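Local coordinates for nigerythrin (Desulfovibrio vulgaris subsp. vulgaris, PDB 1YUZ), which shows NADH peroxidase activity in vitro and, as a rubrerythrin-type electron-transfer protein, joins a diiron four-helix domain to a rubredoxin-like iron centre, at residues A20-A25 with T119-P124; G27-N32 with I127-E132. All coordinates share one frame; numbering follows the deposited sequence. Where two conformers were deposited one is given.

How the contacts relate
Both contacts tie the chain just ahead of and at the start of helix 29-56 to a single partner, helix 104-132, in the four-helix bundle of the ferritin-like diiron domain. In both parts of the chain the segment of contact 1 (20-25, 119-124) precedes that of contact 2 (27-32, 127-132), and their centres are about 12 Å apart. They touch where A25 O packs 4.2 Å from N32 OD1. Contact 1 is the nearer to the metals: the side chain of M122 is about 6 Å from an iron(III) ion, whereas that of N32 in contact 2 is about 14 Å from an iron(III) ion. Contact 1 is polar and hydrogen-bonded; contact 2 is van der Waals packing beside a capped helix start.

Contact 1. Residues A20-A25 with T119-P124; sequences ADSKTA and TSDMYP
An aspartate of helix 104-132, D121, grips the loop 20-25 that leads into helix 29-56 of the diiron four-helix bundle, its carboxylate taking three hydrogen bonds from S22, K23 and T24. Here the helix has a wider, pi-type turn at 119-122. The CG of D121 lies anti to the backbone N (chi1 -172°), which carries the carboxylate out to the loop. S22 OG donates to D121 OD1 at 2.6 Å on the syn side, 28° out of the carboxylate plane. T24 OG1 donates to the same D121 OD1 at 2.6 Å from the opposite face, tilted 56° out of that plane. The other oxygen, D121 OD2, uses its syn lone pair for K23 N at 3.0 Å. With both oxygens engaged, the carboxylate is fixed in rotation, and an acid suits this buried place because it accepts at both ends. Serine and threonine suit the loop because their short hydroxyls can both give and accept: T24 OG1 also pairs with Y117 OH, while S22 OG accepts from T24 N to form an ST turn. K23 contributes mainly its backbone, its extended chain leading away. Next to the aspartate, M122 brings the contact close to the iron ligands E118 and E40. T24 meets the start of the M122 side chain, whose end leads away: T24 OG1 lies 3.4 Å from M122 CA, and T24 CG2 packs 4.1 Å from M122 CG.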
ATOM      1  N   ALA B  20       5.529  14.163   8.613  1.00 15.19           N
ATOM      2  CA  ALA B  20       6.249  15.388   8.950  1.00 15.96           C
ATOM      3  C   ALA B  20       6.665  16.187   7.721  1.00 16.39           C
ATOM      4  O   ALA B  20       6.493  17.407   7.678  1.00 16.50           O
ATOM      5  CB  ALA B  20       7.469  15.059   9.794  1.00 15.90           C
ATOM      6  N   ASP B  21       7.219  15.503   6.725  0.50 16.69           N
ATOM      7  CA  ASP B  21       7.648  16.168   5.500  0.50 17.07           C
ATOM      8  C   ASP B  21       6.488  16.166   4.508  0.50 17.21           C
ATOM      9  O   ASP B  21       6.525  15.476   3.489  0.50 17.34           O
ATOM     10  CB  ASP B  21       8.857  15.446   4.900  0.50 17.26           C
ATOM     11  CG  ASP B  21       9.526  16.247   3.800  0.50 17.46           C
ATOM     12  OD1 ASP B  21       8.850  16.579   2.805  0.50 17.65           O
ATOM     13  OD2 ASP B  21      10.733  16.546   3.934  0.50 17.69           O
ATOM     14  N   SER B  22       5.460  16.944   4.823  1.00 17.28           N
ATOM     15  CA  SER B  22       4.270  17.045   3.987  1.00 17.50           C
ATOM     16  C   SER B  22       4.466  17.822   2.694  1.00 17.86           C
ATOM     17  O   SER B  22       5.166  18.830   2.659  1.00 18.08           O
ATOM     18  CB  SER B  22       3.132  17.679   4.785  1.00 17.36           C
ATOM     19  OG  SER B  22       2.015  17.928   3.955  1.00 16.93           O
ATOM     20  N   LYS B  23       3.822  17.345   1.633  1.00 18.11           N
ATOM     21  CA  LYS B  23       3.903  17.977   0.322  1.00 18.29           C
ATOM     22  C   LYS B  23       2.565  18.650   0.023  1.00 18.17           C
ATOM     23  O   LYS B  23       2.203  18.854  -1.137  1.00 18.42           O
ATOM     24  CB  LYS B  23       4.189  16.918  -0.746  1.00 18.68           C
ATOM     25  CG  LYS B  23       5.391  16.036  -0.446  1.00 19.11           C
ATOM     26  CD  LYS B  23       5.498  14.891  -1.442  1.00 19.57           C
ATOM     27  CE  LYS B  23       6.677  13.983  -1.122  1.00 19.85           C
ATOM     28  NZ  LYS B  23       6.764  12.839  -2.073  1.00 20.24           N
ATOM     29  N   THR B  24       1.839  19.005   1.078  1.00 17.87           N
ATOM     30  CA  THR B  24       0.530  19.622   0.920  1.00 17.51           C
ATOM     31  C   THR B  24       0.454  21.088   1.335  1.00 17.29           C
ATOM     32  O   THR B  24       0.836  21.456   2.448  1.00 17.29           O
ATOM     33  CB  THR B  24      -0.539  18.844   1.725  1.00 17.44           C
ATOM     34  OG1 THR B  24      -0.537  17.468   1.325  1.00 17.66           O
ATOM     35  CG2 THR B  24      -1.922  19.429   1.484  1.00 17.42           C
ATOM     36  N   ALA B  25      -0.052  21.918   0.430  1.00 17.06           N
ATOM     37  CA  ALA B  25      -0.227  23.335   0.710  1.00 16.85           C
ATOM     38  C   ALA B  25      -1.514  23.435   1.512  1.00 16.69           C
ATOM     39  O   ALA B  25      -2.557  22.942   1.084  1.00 16.71           O
ATOM     40  CB  ALA B  25      -0.361  24.112  -0.578  1.00 16.89           C
ATOM     41  N   THR B 119      -4.202   9.667   2.308  1.00  8.39           N
ATOM     42  CA  THR B 119      -4.517   9.211   3.652  1.00  8.30           C
ATOM     43  C   THR B 119      -3.507   9.593   4.728  1.00  8.54           C
ATOM     44  O   THR B 119      -3.877   9.734   5.892  1.00  8.43           O
ATOM     45  CB  THR B 119      -4.706   7.671   3.682  1.00  8.18           C
ATOM     46  OG1 THR B 119      -5.527   7.314   4.797  1.00  7.64           O
ATOM     47  CG2 THR B 119      -3.367   6.957   3.827  1.00  7.99           C
ATOM     48  N   SER B 120      -2.246   9.781   4.348  1.00  8.66           N
ATOM     49  CA  SER B 120      -1.204  10.086   5.325  1.00  9.01           C
ATOM     50  C   SER B 120      -0.625  11.487   5.245  1.00  9.14           C
ATOM     51  O   SER B 120       0.151  11.887   6.112  1.00  9.37           O
ATOM     52  CB  SER B 120      -0.051   9.093   5.174  1.00  8.89           C
ATOM     53  OG  SER B 120       0.654   9.331   3.966  1.00  8.80           O
ATOM     54  N   ASP B 121      -0.991  12.227   4.209  1.00  9.45           N
ATOM     55  CA  ASP B 121      -0.455  13.563   4.026  1.00  9.82           C
ATOM     56  C   ASP B 121      -1.549  14.603   3.832  1.00  9.82           C
ATOM     57  O   ASP B 121      -1.825  15.393   4.732  1.00  9.97           O
ATOM     58  CB  ASP B 121       0.491  13.561   2.818  1.00 10.32           C
ATOM     59  CG  ASP B 121       1.253  14.859   2.662  1.00 10.71           C
ATOM     60  OD1 ASP B 121       0.700  15.923   3.004  1.00 11.24           O
ATOM     61  OD2 ASP B 121       2.401  14.812   2.171  1.00 11.14           O
ATOM     62  N   MET B 122      -2.197  14.580   2.673  1.00  9.80           N
ATOM     63  CA  MET B 122      -3.220  15.571   2.373  1.00  9.81           C
ATOM     64  C   MET B 122      -4.395  15.650   3.331  1.00  9.55           C
ATOM     65  O   MET B 122      -4.625  16.692   3.942  1.00  9.57           O
ATOM     66  CB  MET B 122      -3.755  15.383   0.956  1.00 10.20           C
ATOM     67  CG  MET B 122      -4.643  16.534   0.523  1.00 10.96           C
ATOM     68  SD  MET B 122      -5.466  16.252  -1.031  1.00 11.80           S
ATOM     69  CE  MET B 122      -6.834  15.238  -0.490  1.00 11.57           C
ATOM     70  N   TYR B 123      -5.160  14.573   3.465  1.00  9.14           N
ATOM     71  CA  TYR B 123      -6.302  14.650   4.356  1.00  8.90           C
ATOM     72  C   TYR B 123      -5.906  14.906   5.808  1.00  8.98           C
ATOM     73  O   TYR B 123      -6.551  15.707   6.481  1.00  8.85           O
ATOM     74  CB  TYR B 123      -7.207  13.424   4.181  1.00  8.56           C
ATOM     75  CG  TYR B 123      -8.100  13.559   2.956  1.00  7.97           C
ATOM     76  CD1 TYR B 123      -8.109  12.582   1.959  1.00  7.96           C
ATOM     77  CD2 TYR B 123      -8.923  14.678   2.787  1.00  7.98           C
ATOM     78  CE1 TYR B 123      -8.911  12.714   0.826  1.00  7.87           C
ATOM     79  CE2 TYR B 123      -9.730  14.818   1.660  1.00  7.98           C
ATOM     80  CZ  TYR B 123      -9.720  13.832   0.684  1.00  7.91           C
ATOM     81  OH  TYR B 123     -10.525  13.969  -0.427  1.00  7.98           O
ATOM     82  N   PRO B 124      -4.841  14.254   6.313  1.00  9.05           N
ATOM     83  CA  PRO B 124      -4.489  14.551   7.707  1.00  9.40           C
ATOM     84  C   PRO B 124      -4.158  16.045   7.878  1.00  9.50           C
ATOM     85  O   PRO B 124      -4.494  16.648   8.898  1.00  9.68           O
ATOM     86  CB  PRO B 124      -3.280  13.657   7.952  1.00  9.36           C
ATOM     87  CG  PRO B 124      -3.622  12.441   7.155  1.00  9.32           C
ATOM     88  CD  PRO B 124      -4.142  13.039   5.849  1.00  9.10           C
TER

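Contact 2. Residues G27-N32 with I127-E132; sequences GSTLEN and IRKAQE
The capped first turn of helix 29-56 packs here against the last part of helix 104-132, at one end of the four-helix bundle, with K129 and A130 meeting G27, T29 and N32. K129 runs its methylenes past the carbonyl oxygen of G27: K129 CE comes 3.2 Å from G27 O and K129 CG 3.4 Å from the same oxygen. Its CG is anti to the backbone N, and the bend that follows (chi2 67°) brings the methylenes round to this carbonyl. A long lysine suits the spot because its hydrocarbon part can pack on G27 O and the N32 amide while its ammonium group makes a weak, long ion pair with E133. N32 crosses the lysine at about a right angle, N32 ND2 sitting 3.6 Å from K129 CG. The amide is held by its own segment, since N32 OD1 accepts from G27 N at 2.9 Å in the carbonyl plane, on a lone pair, while N32 ND2 gives a weak bond to G27 O. Asparagine thus serves as donor and acceptor to one glycine. Where the two backbones come nearest, T29 OG1 rests 3.4 Å from A130 CA; the small methyl of A130 permits this closeness, and the hydroxyl itself is hydrogen-bonded to E133. V139 of helix 136-161 also packs on A130, and A138 of that helix on T29. At the helix start S28 is the N-cap: E31 N donates to S28 OG at 3.2 Å, and S28 N returns a bond to E31 OE1 through the anti lone pair of that oxygen. This reciprocal exchange is the capping box, a classic way of starting an alpha-helix.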
ATOM      1  N   GLY B  27      -4.303  25.897   3.266  1.00 15.82           N
ATOM      2  CA  GLY B  27      -4.865  27.230   3.358  1.00 15.52           C
ATOM      3  C   GLY B  27      -6.040  27.170   4.311  1.00 15.22           C
ATOM      4  O   GLY B  27      -6.044  26.359   5.238  1.00 15.25           O
ATOM      5  N   SER B  28      -7.029  28.028   4.102  1.00 15.06           N
ATOM      6  CA  SER B  28      -8.208  28.021   4.957  1.00 14.79           C
ATOM      7  C   SER B  28      -8.946  26.720   4.666  1.00 14.50           C
ATOM      8  O   SER B  28      -8.712  26.086   3.636  1.00 14.39           O
ATOM      9  CB  SER B  28      -9.116  29.204   4.625  1.00 14.96           C
ATOM     10  OG  SER B  28      -9.648  29.075   3.320  1.00 15.47           O
ATOM     11  N   THR B  29      -9.836  26.318   5.562  1.00 14.16           N
ATOM     12  CA  THR B  29     -10.578  25.086   5.334  1.00 13.91           C
ATOM     13  C   THR B  29     -11.370  25.169   4.032  1.00 13.84           C
ATOM     14  O   THR B  29     -11.494  24.180   3.312  1.00 13.66           O
ATOM     15  CB  THR B  29     -11.513  24.777   6.513  1.00 13.86           C
ATOM     16  OG1 THR B  29     -10.723  24.423   7.655  1.00 13.88           O
ATOM     17  CG2 THR B  29     -12.447  23.625   6.173  1.00 13.78           C
ATOM     18  N   LEU B  30     -11.893  26.350   3.716  1.00 13.79           N
ATOM     19  CA  LEU B  30     -12.640  26.523   2.477  1.00 13.80           C
ATOM     20  C   LEU B  30     -11.725  26.225   1.295  1.00 13.71           C
ATOM     21  O   LEU B  30     -12.108  25.516   0.364  1.00 13.49           O
ATOM     22  CB  LEU B  30     -13.175  27.952   2.356  1.00 14.11           C
ATOM     23  CG  LEU B  30     -13.893  28.243   1.034  1.00 14.37           C
ATOM     24  CD1 LEU B  30     -15.080  27.300   0.882  1.00 14.59           C
ATOM     25  CD2 LEU B  30     -14.353  29.693   0.991  1.00 14.60           C
ATOM     26  N   GLU B  31     -10.514  26.777   1.331  1.00 13.62           N
ATOM     27  CA  GLU B  31      -9.548  26.552   0.264  1.00 13.68           C
ATOM     28  C   GLU B  31      -9.158  25.077   0.206  1.00 13.19           C
ATOM     29  O   GLU B  31      -9.006  24.513  -0.878  1.00 13.19           O
ATOM     30  CB  GLU B  31      -8.294  27.408   0.485  1.00 14.36           C
ATOM     31  CG  GLU B  31      -8.544  28.912   0.435  1.00 15.51           C
ATOM     32  CD  GLU B  31      -7.281  29.727   0.664  1.00 16.13           C
ATOM     33  OE1 GLU B  31      -6.595  29.500   1.683  1.00 16.75           O
ATOM     34  OE2 GLU B  31      -6.976  30.602  -0.175  1.00 16.95           O
ATOM     35  N   ASN B  32      -9.006  24.452   1.371  1.00 12.71           N
ATOM     36  CA  ASN B  32      -8.630  23.045   1.426  1.00 12.22           C
ATOM     37  C   ASN B  32      -9.721  22.151   0.855  1.00 12.02           C
ATOM     38  O   ASN B  32      -9.434  21.166   0.176  1.00 11.91           O
ATOM     39  CB  ASN B  32      -8.296  22.636   2.859  1.00 12.19           C
ATOM     40  CG  ASN B  32      -7.133  23.423   3.421  1.00 12.19           C
ATOM     41  OD1 ASN B  32      -6.278  23.894   2.671  1.00 12.37           O
ATOM     42  ND2 ASN B  32      -7.088  23.559   4.740  1.00 12.23           N
ATOM     43  N   ILE B 127      -7.454  17.885   7.828  1.00 10.40           N
ATOM     44  CA  ILE B 127      -8.208  17.587   9.038  1.00 10.80           C
ATOM     45  C   ILE B 127      -7.668  18.438  10.181  1.00 11.23           C
ATOM     46  O   ILE B 127      -8.431  19.049  10.926  1.00 11.24           O
ATOM     47  CB  ILE B 127      -8.090  16.094   9.415  1.00 10.52           C
ATOM     48  CG1 ILE B 127      -8.829  15.242   8.378  1.00 10.58           C
ATOM     49  CG2 ILE B 127      -8.649  15.858  10.815  1.00 10.56           C
ATOM     50  CD1 ILE B 127      -8.571  13.761   8.510  1.00 10.60           C
ATOM     51  N   ARG B 128      -6.347  18.479  10.313  0.50 11.46           N
ATOM     52  CA  ARG B 128      -5.723  19.259  11.371  0.50 11.89           C
ATOM     53  C   ARG B 128      -6.107  20.730  11.270  0.50 12.00           C
ATOM     54  O   ARG B 128      -6.444  21.357  12.275  0.50 11.99           O
ATOM     55  CB  ARG B 128      -4.202  19.119  11.308  0.50 12.15           C
ATOM     56  CG  ARG B 128      -3.480  19.900  12.389  0.50 12.50           C
ATOM     57  CD  ARG B 128      -3.834  19.389  13.776  0.50 12.84           C
ATOM     58  NE  ARG B 128      -3.391  20.313  14.818  0.50 13.25           N
ATOM     59  CZ  ARG B 128      -3.441  20.060  16.122  0.50 13.45           C
ATOM     60  NH1 ARG B 128      -3.914  18.901  16.561  0.50 13.64           N
ATOM     61  NH2 ARG B 128      -3.015  20.967  16.990  0.50 13.65           N
ATOM     62  N   LYS B 129      -6.059  21.281  10.062  1.00 12.13           N
ATOM     63  CA  LYS B 129      -6.406  22.683   9.863  1.00 12.43           C
ATOM     64  C   LYS B 129      -7.867  22.918  10.233  1.00 12.42           C
ATOM     65  O   LYS B 129      -8.193  23.919  10.867  1.00 12.35           O
ATOM     66  CB  LYS B 129      -6.161  23.102   8.411  1.00 13.04           C
ATOM     67  CG  LYS B 129      -6.502  24.561   8.111  1.00 13.88           C
ATOM     68  CD  LYS B 129      -5.562  25.527   8.821  1.00 14.88           C
ATOM     69  CE  LYS B 129      -5.841  26.968   8.418  1.00 15.39           C
ATOM     70  NZ  LYS B 129      -4.859  27.914   9.020  1.00 16.03           N
ATOM     71  N   ALA B 130      -8.746  22.001   9.836  1.00 12.36           N
ATOM     72  CA  ALA B 130     -10.168  22.124  10.151  1.00 12.48           C
ATOM     73  C   ALA B 130     -10.362  22.090  11.665  1.00 12.60           C
ATOM     74  O   ALA B 130     -11.197  22.810  12.206  1.00 12.68           O
ATOM     75  CB  ALA B 130     -10.957  20.996   9.489  1.00 12.31           C
ATOM     76  N   GLN B 131      -9.588  21.252  12.345  1.00 12.81           N
ATOM     77  CA  GLN B 131      -9.674  21.159  13.798  1.00 13.23           C
ATOM     78  C   GLN B 131      -9.238  22.473  14.432  1.00 13.52           C
ATOM     79  O   GLN B 131      -9.901  22.998  15.327  1.00 13.25           O
ATOM     80  CB  GLN B 131      -8.766  20.048  14.321  1.00 13.34           C
ATOM     81  CG  GLN B 131      -9.286  18.647  14.108  1.00 13.74           C
ATOM     82  CD  GLN B 131      -8.333  17.612  14.655  1.00 13.90           C
ATOM     83  OE1 GLN B 131      -7.258  17.388  14.098  1.00 14.36           O
ATOM     84  NE2 GLN B 131      -8.714  16.986  15.763  1.00 14.21           N
ATOM     85  N   GLU B 132      -8.115  23.000  13.961  1.00 13.83           N
ATOM     86  CA  GLU B 132      -7.584  24.243  14.498  1.00 14.34           C
ATOM     87  C   GLU B 132      -8.503  25.433  14.232  1.00 14.38           C
ATOM     88  O   GLU B 132      -8.463  26.418  14.970  1.00 14.35           O
ATOM     89  CB  GLU B 132      -6.179  24.493  13.935  1.00 14.95           C
ATOM     90  CG  GLU B 132      -5.212  23.342  14.228  1.00 16.10           C
ATOM     91  CD  GLU B 132      -3.793  23.603  13.756  1.00 16.64           C
ATOM     92  OE1 GLU B 132      -3.617  24.360  12.780  1.00 17.41           O
ATOM     93  OE2 GLU B 132      -2.852  23.028  14.353  1.00 17.25           O
TER